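Local structure of geranyltranstransferase (Stenotrophomonas maltophilia, 7LBJ) at residues R54-L59 with A189-A194; L58-S63 with D75-S80; V81-A86 with T127-L132. The protein probably condenses allylic diphosphates with isopentenyl diphosphate to make longer prenyl diphosphates such as farnesyl diphosphate, with magnesium as cofactor. One frame throughout, in Å; residues are numbered along the deposited sequence. Where two conformers were deposited one is given.

Contact 1: residues R54-L59 with A189-A194; sequences RMRPLL and ALIRAA
Leu190 meets Arg56 through its CD2 methyl, which lies 3.8 Å from Arg56 CD. The two side chains cross at about a right angle. Leu190 CG is trans to the backbone N (chi1 -179°), and from there its CD2 reaches the arginine shaft. The same methyl is 3.9 Å from Arg56 NE, so the start of the guanidinium also rests on it.

Ile191 comes next and works in two directions. Its CG1 branch lies beside the backbone N (chi1 -79°), and the CD1 at its end comes within 4.1 Å of Arg56 NH2. The approach is oblique to the guanidinium plane. The CG2 branch points elsewhere and sits 4.0 Å from Leu59 CD1. One isoleucine therefore packs on both Arg56 and Leu59.

Ala194 fills the narrow end. Its CB is 3.6 Å from the backbone O of Arg56 and 4.0 Å from Leu59 CB. With a single methyl here, the backbones come close: Leu59 CA and Ala194 CA are 5.8 Å apart. The short helix axes run roughly parallel, 32° apart.

The contact is buried near the centre of the chain. Arg56 belongs to the GGKRxRP sequence of the polyprenyl synthase family. Helix 75-92 flanks the pair: Arg56 touches its Val81 and His85, and Leu190 touches its Ile84. Leu219 of helix 206-233 covers Leu59 and Ile191, and Leu150 of helix 140-154 packs on Leu190.

Contact 2: residues L58-S63 with D75-S80; sequences LLVYAS and DAAAMS
Val60 and Ala78 form the apolar centre, where the two helices are nearest: their CA atoms are 5.4 Å apart. Val60 CG1 stands trans to the backbone N (chi1 173°) and reaches the second helix between two alanines. It lies 3.8 Å from Ala77 CB and 4.0 Å from Ala78 CB. It also comes within 3.7 Å of the backbone N of Ala78, so the methyl is pressed against the main chain itself. The other branch, CG2, lies against the backbone of Ala77 and Ala78. Small alanines let the helix axes approach to 8.6 Å, antiparallel at 151°.

Beside this centre, the Tyr61 ring extends across the gap. Ala78 CB sits over one face in a CH-pi contact, 4.0 Å from the ring centroid. It is displaced toward the rim, near CZ and CE2. The same methyl thus packs against both Val60 and Tyr61.

The polar edge is the far end of the tyrosine. Tyr61 OH donates a hydrogen bond of 2.7 Å to Asp75 OD1, which lies at the edge of the ring and in its plane. The carboxylate is turned 79° from the ring and accepts with the anti lone pair of OD1. That oxygen also forms a salt bridge with Arg21 NE, so two donors grip it. On the second helix, Ser80 OG donates to Ala77 O over 2.8 Å, tying the serine hydroxyl back to its own helix.

Helix 11-29 covers this polar side, its Trp18 stacking with Tyr61, while helix 176-201 closes another side, with Ala194 touching Val60 and Met197 touching Ser80. Beyond Leu59 and Ala62 lies helix 286-297.

Contact 3: residues V81-A86 with T127-L132; sequences VELIHA and TRAFGL
Ala129 is the small bump at the middle of this contact, and Leu83 and Ile84 form the hollow that receives it. Its CB lies 3.8 Å from Leu83 CB and 3.7 Å from Ile84 CD1. Because the bump is a single methyl, the CA atoms of Leu83 and Ala129 come within 5.5 Å. The short helix axes are nearly antiparallel, at 169°.

Leu83 is the larger bump in the other direction. Its CD1 enters a shallow hollow formed by Arg128, Ala129 and Leu132. The tightest point is Leu132, where the two CD1 methyls of Leu83 and Leu132 are 3.5 Å apart, closer than usual carbon contact. These leucines cross at about a right angle. Leu83 CD1 is 4.2 Å from Arg128 CG, so it touches the aliphatic base of the arginine. The guanidinium has turned away, with Leu132 CD2 over one of its faces, and Arg128 NE is hydrogen-bonded to Ala29 O.

On the other flank, Ile84 bends its chain (chi2 -59°) and brings CD1 between Ala129 and Phe130. The methyl is 4.3 Å from Phe130 CE2 and meets the ring obliquely. Phe130 also stacks with Phe130 of the second subunit, so this edge of the contact adjoins the dimer interface.

Close antiparallel helices of this kind build the all-helical fold of the polyprenyl synthases. Here helix 75-92, which leads into the family's first aspartate-rich motif, packs on helix 115-134 at the subunit boundary.

Overall arrangement
Helix 55-65 is the first of the contact helices along the chain and takes part in contacts 1 and 2, whose ranges overlap at Leu58 and Leu59. Contact 2 closes the shortest loop, a hairpin to the start of helix 75-92. Contact 3 follows in series: helix 75-92 continues, the chain passes through the two short strands, and it returns along helix 115-134. Contact 1 closes last, at helix 176-201, and its long loop encloses contact 3. No loops cross. Helix 75-92 thus lies between helices 55-65 and 115-134. The Arg54–Glu82 salt bridge joins the first segments of contacts 1 and 3.

Contact 1: residues R54-L59 with A189-A194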
loop_
_atom_site.group_PDB
_atom_site.type_symbol
_atom_site.label_atom_id
_atom_site.label_comp_id
_atom_site.label_asym_id
_atom_site.label_seq_id
_atom_site.Cartn_x
_atom_site.Cartn_y
_atom_site.Cartn_z
ATOM N N ARG A 54 -12.968 16.117 4.069
ATOM C CA ARG A 54 -13.333 14.741 3.693
ATOM C C ARG A 54 -13.881 14.687 2.265
ATOM O O ARG A 54 -14.856 13.992 1.975
ATOM C CB ARG A 54 -14.345 14.136 4.679
ATOM C CG ARG A 54 -13.935 14.173 6.143
ATOM C CD ARG A 54 -12.651 13.375 6.404
ATOM N NE ARG A 54 -12.468 13.120 7.837
ATOM C CZ ARG A 54 -11.334 12.683 8.367
ATOM N NH1 ARG A 54 -10.265 12.442 7.612
ATOM N NH2 ARG A 54 -11.266 12.490 9.683
ATOM N N MET A 55 -13.239 15.430 1.361
ATOM C CA MET A 55 -13.756 15.534 0.002
ATOM C C MET A 55 -13.850 14.171 -0.668
ATOM O O MET A 55 -14.852 13.865 -1.327
ATOM C CB MET A 55 -12.878 16.473 -0.816
ATOM C CG MET A 55 -13.365 16.696 -2.227
ATOM S SD MET A 55 -14.840 17.736 -2.322
ATOM C CE MET A 55 -14.779 18.681 -0.784
ATOM N N ARG A 56 -12.839 13.320 -0.479
ATOM C CA ARG A 56 -12.872 12.027 -1.164
ATOM C C ARG A 56 -13.921 11.077 -0.582
ATOM O O ARG A 56 -14.673 10.464 -1.362
ATOM C CB ARG A 56 -11.449 11.456 -1.191
ATOM C CG ARG A 56 -10.544 12.374 -2.052
ATOM C CD ARG A 56 -9.049 12.158 -1.788
ATOM N NE ARG A 56 -8.251 13.112 -2.538
ATOM C CZ ARG A 56 -8.085 14.381 -2.194
ATOM N NH1 ARG A 56 -8.635 14.880 -1.089
ATOM N NH2 ARG A 56 -7.345 15.169 -2.970
ATOM N N PRO A 57 -14.049 10.904 0.731
ATOM C CA PRO A 57 -15.217 10.155 1.236
ATOM C C PRO A 57 -16.547 10.719 0.759
ATOM O O PRO A 57 -17.455 9.955 0.397
ATOM C CB PRO A 57 -15.083 10.287 2.760
ATOM C CG PRO A 57 -13.647 10.486 2.985
ATOM C CD PRO A 57 -13.116 11.262 1.811
ATOM N N LEU A 58 -16.689 12.046 0.761
ATOM C CA LEU A 58 -17.941 12.658 0.322
ATOM C C LEU A 58 -18.247 12.301 -1.127
ATOM O O LEU A 58 -19.401 12.046 -1.487
ATOM C CB LEU A 58 -17.880 14.173 0.495
ATOM C CG LEU A 58 -17.959 14.695 1.927
ATOM C CD1 LEU A 58 -17.857 16.199 1.928
ATOM C CD2 LEU A 58 -19.261 14.242 2.565
ATOM N N LEU A 59 -17.223 12.267 -1.970
ATOM C CA LEU A 59 -17.450 11.870 -3.353
ATOM C C LEU A 59 -17.935 10.424 -3.447
ATOM O O LEU A 59 -18.802 10.114 -4.270
ATOM C CB LEU A 59 -16.178 12.061 -4.172
ATOM C CG LEU A 59 -15.811 13.515 -4.499
ATOM C CD1 LEU A 59 -14.333 13.579 -4.886
ATOM C CD2 LEU A 59 -16.689 14.068 -5.652
ATOM N N ALA A 189 -6.379 11.370 -10.219
ATOM C CA ALA A 189 -6.680 9.944 -10.312
ATOM C C ALA A 189 -7.452 9.450 -9.088
ATOM O O ALA A 189 -8.414 8.686 -9.222
ATOM C CB ALA A 189 -5.385 9.141 -10.489
ATOM N N LEU A 190 -7.028 9.847 -7.887
ATOM C CA LEU A 190 -7.725 9.368 -6.690
ATOM C C LEU A 190 -9.106 9.996 -6.553
ATOM O O LEU A 190 -10.024 9.358 -6.027
ATOM C CB LEU A 190 -6.887 9.646 -5.448
ATOM C CG LEU A 190 -7.432 9.190 -4.096
ATOM C CD1 LEU A 190 -7.550 7.657 -4.075
ATOM C CD2 LEU A 190 -6.477 9.689 -3.010
ATOM N N ILE A 191 -9.277 11.231 -7.031
ATOM C CA ILE A 191 -10.600 11.839 -7.055
ATOM C C ILE A 191 -11.526 11.085 -8.004
ATOM O O ILE A 191 -12.697 10.827 -7.673
ATOM C CB ILE A 191 -10.474 13.332 -7.405
ATOM C CG1 ILE A 191 -10.041 14.081 -6.139
ATOM C CG2 ILE A 191 -11.793 13.880 -7.954
ATOM C CD1 ILE A 191 -9.526 15.524 -6.401
ATOM N N ARG A 192 -11.027 10.702 -9.188
ATOM C CA ARG A 192 -11.833 9.873 -10.084
ATOM C C ARG A 192 -12.096 8.500 -9.478
ATOM O O ARG A 192 -13.187 7.946 -9.642
ATOM C CB ARG A 192 -11.156 9.731 -11.447
ATOM C CG ARG A 192 -11.146 11.042 -12.242
ATOM C CD ARG A 192 -10.100 10.980 -13.331
ATOM N NE ARG A 192 -10.422 9.965 -14.333
ATOM C CZ ARG A 192 -9.654 9.694 -15.379
ATOM N NH1 ARG A 192 -8.500 10.315 -15.565
ATOM N NH2 ARG A 192 -10.052 8.777 -16.260
ATOM N N ALA A 193 -11.118 7.933 -8.765
ATOM C CA ALA A 193 -11.362 6.640 -8.119
ATOM C C ALA A 193 -12.493 6.733 -7.110
ATOM O O ALA A 193 -13.311 5.811 -6.999
ATOM C CB ALA A 193 -10.092 6.120 -7.432
ATOM N N ALA A 194 -12.554 7.830 -6.351
ATOM C CA ALA A 194 -13.596 7.946 -5.342
ATOM C C ALA A 194 -14.970 7.914 -5.994
ATOM O O ALA A 194 -15.851 7.158 -5.568
ATOM C CB ALA A 194 -13.417 9.222 -4.521
#

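Contact 2: residues L58-S63 with D75-S80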
loop_
_atom_site.group_PDB
_atom_site.type_symbol
_atom_site.label_atom_id
_atom_site.label_comp_id
_atom_site.label_asym_id
_atom_site.label_seq_id
_atom_site.Cartn_x
_atom_site.Cartn_y
_atom_site.Cartn_z
ATOM N N LEU A 58 -16.689 12.046 0.761
ATOM C CA LEU A 58 -17.941 12.658 0.322
ATOM C C LEU A 58 -18.247 12.301 -1.127
ATOM O O LEU A 58 -19.401 12.046 -1.487
ATOM C CB LEU A 58 -17.880 14.173 0.495
ATOM C CG LEU A 58 -17.959 14.695 1.927
ATOM C CD1 LEU A 58 -17.857 16.199 1.928
ATOM C CD2 LEU A 58 -19.261 14.242 2.565
ATOM N N LEU A 59 -17.223 12.267 -1.970
ATOM C CA LEU A 59 -17.450 11.870 -3.353
ATOM C C LEU A 59 -17.935 10.424 -3.447
ATOM O O LEU A 59 -18.802 10.114 -4.270
ATOM C CB LEU A 59 -16.178 12.061 -4.172
ATOM C CG LEU A 59 -15.811 13.515 -4.499
ATOM C CD1 LEU A 59 -14.333 13.579 -4.886
ATOM C CD2 LEU A 59 -16.689 14.068 -5.652
ATOM N N VAL A 60 -17.375 9.516 -2.634
ATOM C CA VAL A 60 -17.857 8.131 -2.637
ATOM C C VAL A 60 -19.328 8.083 -2.240
ATOM O O VAL A 60 -20.161 7.461 -2.912
ATOM C CB VAL A 60 -17.001 7.251 -1.699
ATOM C CG1 VAL A 60 -17.623 5.855 -1.570
ATOM C CG2 VAL A 60 -15.553 7.145 -2.222
ATOM N N TYR A 61 -19.670 8.726 -1.125
ATOM C CA TYR A 61 -21.053 8.680 -0.671
ATOM C C TYR A 61 -21.986 9.358 -1.672
ATOM O O TYR A 61 -23.086 8.859 -1.940
ATOM C CB TYR A 61 -21.174 9.345 0.690
ATOM C CG TYR A 61 -20.566 8.583 1.856
ATOM C CD1 TYR A 61 -21.008 7.298 2.192
ATOM C CD2 TYR A 61 -19.597 9.182 2.662
ATOM C CE1 TYR A 61 -20.470 6.614 3.309
ATOM C CE2 TYR A 61 -19.060 8.509 3.792
ATOM C CZ TYR A 61 -19.494 7.236 4.096
ATOM O OH TYR A 61 -18.966 6.594 5.200
ATOM N N ALA A 62 -21.571 10.507 -2.212
ATOM C CA ALA A 62 -22.443 11.278 -3.099
ATOM C C ALA A 62 -22.656 10.540 -4.409
ATOM O O ALA A 62 -23.744 10.591 -4.996
ATOM C CB ALA A 62 -21.848 12.664 -3.373
ATOM N N SER A 63 -21.621 9.853 -4.883
ATOM C CA SER A 63 -21.757 9.039 -6.086
ATOM C C SER A 63 -22.681 7.856 -5.829
ATOM O O SER A 63 -23.573 7.564 -6.636
ATOM C CB SER A 63 -20.375 8.569 -6.549
ATOM O OG SER A 63 -20.438 7.850 -7.768
ATOM N N ASP A 75 -19.095 2.495 3.107
ATOM C CA ASP A 75 -18.161 2.899 4.158
ATOM C C ASP A 75 -16.730 2.462 3.853
ATOM O O ASP A 75 -15.787 3.244 4.035
ATOM C CB ASP A 75 -18.589 2.330 5.519
ATOM C CG ASP A 75 -19.836 3.009 6.098
ATOM O OD1 ASP A 75 -20.046 4.225 5.884
ATOM O OD2 ASP A 75 -20.614 2.316 6.793
ATOM N N ALA A 76 -16.534 1.203 3.433
ATOM C CA ALA A 76 -15.175 0.736 3.159
ATOM C C ALA A 76 -14.549 1.527 2.020
ATOM O O ALA A 76 -13.376 1.918 2.087
ATOM C CB ALA A 76 -15.161 -0.763 2.820
ATOM N N ALA A 77 -15.306 1.745 0.943
ATOM C CA ALA A 77 -14.755 2.520 -0.165
ATOM C C ALA A 77 -14.434 3.932 0.283
ATOM O O ALA A 77 -13.380 4.476 -0.073
ATOM C CB ALA A 77 -15.724 2.556 -1.349
ATOM N N ALA A 78 -15.337 4.538 1.052
ATOM C CA ALA A 78 -15.135 5.913 1.510
ATOM C C ALA A 78 -13.925 6.017 2.428
ATOM O O ALA A 78 -13.113 6.944 2.296
ATOM C CB ALA A 78 -16.396 6.432 2.207
ATOM N N MET A 79 -13.762 5.064 3.348
ATOM C CA MET A 79 -12.562 5.087 4.179
ATOM C C MET A 79 -11.305 4.869 3.345
ATOM O O MET A 79 -10.271 5.511 3.585
ATOM C CB MET A 79 -12.658 4.022 5.276
ATOM C CG MET A 79 -13.613 4.385 6.388
ATOM S SD MET A 79 -13.462 3.231 7.783
ATOM C CE MET A 79 -14.359 1.847 7.109
ATOM N N SER A 80 -11.355 3.964 2.376
ATOM C CA SER A 80 -10.126 3.619 1.662
ATOM C C SER A 80 -9.552 4.837 0.937
ATOM O O SER A 80 -8.332 5.033 0.915
ATOM C CB SER A 80 -10.368 2.466 0.679
ATOM O OG SER A 80 -11.048 2.912 -0.489
#

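Contact 3: residues V81-A86 with T127-L132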
loop_
_atom_site.group_PDB
_atom_site.type_symbol
_atom_site.label_atom_id
_atom_site.label_comp_id
_atom_site.label_asym_id
_atom_site.label_seq_id
_atom_site.Cartn_x
_atom_site.Cartn_y
_atom_site.Cartn_z
ATOM N N VAL A 81 -10.411 5.695 0.374
ATOM C CA VAL A 81 -9.829 6.799 -0.383
ATOM C C VAL A 81 -9.274 7.851 0.559
ATOM O O VAL A 81 -8.292 8.527 0.215
ATOM C CB VAL A 81 -10.827 7.404 -1.397
ATOM C CG1 VAL A 81 -11.173 6.377 -2.468
ATOM C CG2 VAL A 81 -12.096 7.914 -0.697
ATOM N N GLU A 82 -9.877 8.015 1.747
ATOM C CA GLU A 82 -9.343 8.970 2.716
ATOM C C GLU A 82 -8.033 8.472 3.312
ATOM O O GLU A 82 -7.137 9.282 3.587
ATOM C CB GLU A 82 -10.370 9.249 3.826
ATOM C CG GLU A 82 -10.023 10.405 4.769
ATOM C CD GLU A 82 -10.034 11.777 4.092
ATOM O OE1 GLU A 82 -10.304 11.857 2.878
ATOM O OE2 GLU A 82 -9.775 12.792 4.777
ATOM N N LEU A 83 -7.901 7.143 3.493
ATOM C CA LEU A 83 -6.648 6.570 3.992
ATOM C C LEU A 83 -5.518 6.705 2.977
ATOM O O LEU A 83 -4.371 6.986 3.354
ATOM C CB LEU A 83 -6.845 5.092 4.389
ATOM C CG LEU A 83 -7.752 4.971 5.622
ATOM C CD1 LEU A 83 -8.211 3.537 5.815
ATOM C CD2 LEU A 83 -7.048 5.478 6.892
ATOM N N ILE A 84 -5.803 6.505 1.686
ATOM C CA ILE A 84 -4.760 6.739 0.689
ATOM C C ILE A 84 -4.356 8.206 0.703
ATOM O O ILE A 84 -3.168 8.547 0.718
ATOM C CB ILE A 84 -5.221 6.282 -0.705
ATOM C CG1 ILE A 84 -5.381 4.749 -0.724
ATOM C CG2 ILE A 84 -4.219 6.725 -1.784
ATOM C CD1 ILE A 84 -4.094 3.990 -0.367
ATOM N N HIS A 85 -5.347 9.099 0.733
ATOM C CA HIS A 85 -5.052 10.528 0.761
ATOM C C HIS A 85 -4.213 10.887 1.985
ATOM O O HIS A 85 -3.184 11.572 1.880
ATOM C CB HIS A 85 -6.372 11.313 0.751
ATOM C CG HIS A 85 -6.203 12.801 0.824
ATOM N ND1 HIS A 85 -5.526 13.519 -0.135
ATOM C CD2 HIS A 85 -6.647 13.707 1.731
ATOM C CE1 HIS A 85 -5.548 14.804 0.183
ATOM N NE2 HIS A 85 -6.210 14.941 1.318
ATOM N N ALA A 86 -4.616 10.392 3.155
ATOM C CA ALA A 86 -3.931 10.738 4.393
ATOM C C ALA A 86 -2.490 10.253 4.382
ATOM O O ALA A 86 -1.581 10.988 4.786
ATOM C CB ALA A 86 -4.676 10.154 5.602
ATOM N N THR A 127 -1.671 0.258 3.714
ATOM C CA THR A 127 -2.091 -1.135 3.780
ATOM C C THR A 127 -3.515 -1.241 4.303
ATOM O O THR A 127 -4.307 -2.050 3.805
ATOM C CB THR A 127 -1.144 -1.950 4.660
ATOM O OG1 THR A 127 0.223 -1.637 4.326
ATOM C CG2 THR A 127 -1.408 -3.460 4.464
ATOM N N ARG A 128 -3.873 -0.395 5.281
ATOM C CA ARG A 128 -5.210 -0.487 5.844
ATOM C C ARG A 128 -6.270 -0.091 4.830
ATOM O O ARG A 128 -7.386 -0.624 4.869
ATOM C CB ARG A 128 -5.323 0.377 7.111
ATOM C CG ARG A 128 -6.642 0.202 7.854
ATOM C CD ARG A 128 -6.733 -1.185 8.537
ATOM N NE ARG A 128 -7.905 -1.279 9.418
ATOM C CZ ARG A 128 -8.843 -2.219 9.338
ATOM N NH1 ARG A 128 -8.769 -3.199 8.447
ATOM N NH2 ARG A 128 -9.886 -2.175 10.175
ATOM N N ALA A 129 -5.955 0.835 3.917
ATOM C CA ALA A 129 -6.917 1.167 2.870
ATOM C C ALA A 129 -7.272 -0.071 2.051
ATOM O O ALA A 129 -8.451 -0.342 1.793
ATOM C CB ALA A 129 -6.359 2.259 1.956
ATOM N N PHE A 130 -6.262 -0.827 1.608
ATOM C CA PHE A 130 -6.559 -2.024 0.827
ATOM C C PHE A 130 -7.221 -3.098 1.681
ATOM O O PHE A 130 -8.131 -3.797 1.217
ATOM C CB PHE A 130 -5.280 -2.547 0.170
ATOM C CG PHE A 130 -4.765 -1.625 -0.898
ATOM C CD1 PHE A 130 -5.459 -1.488 -2.093
ATOM C CD2 PHE A 130 -3.625 -0.859 -0.691
ATOM C CE1 PHE A 130 -5.007 -0.622 -3.097
ATOM C CE2 PHE A 130 -3.161 0.031 -1.694
ATOM C CZ PHE A 130 -3.865 0.157 -2.877
ATOM N N GLY A 131 -6.769 -3.254 2.928
ATOM C CA GLY A 131 -7.370 -4.268 3.801
ATOM C C GLY A 131 -8.852 -4.028 4.042
ATOM O O GLY A 131 -9.660 -4.961 4.018
ATOM N N LEU A 132 -9.241 -2.765 4.228
ATOM C CA LEU A 132 -10.658 -2.485 4.457
ATOM C C LEU A 132 -11.508 -2.854 3.253
ATOM O O LEU A 132 -12.630 -3.352 3.413
ATOM C CB LEU A 132 -10.847 -1.007 4.792
ATOM C CG LEU A 132 -10.461 -0.681 6.216
ATOM C CD1 LEU A 132 -10.380 0.840 6.333
ATOM C CD2 LEU A 132 -11.547 -1.226 7.135
#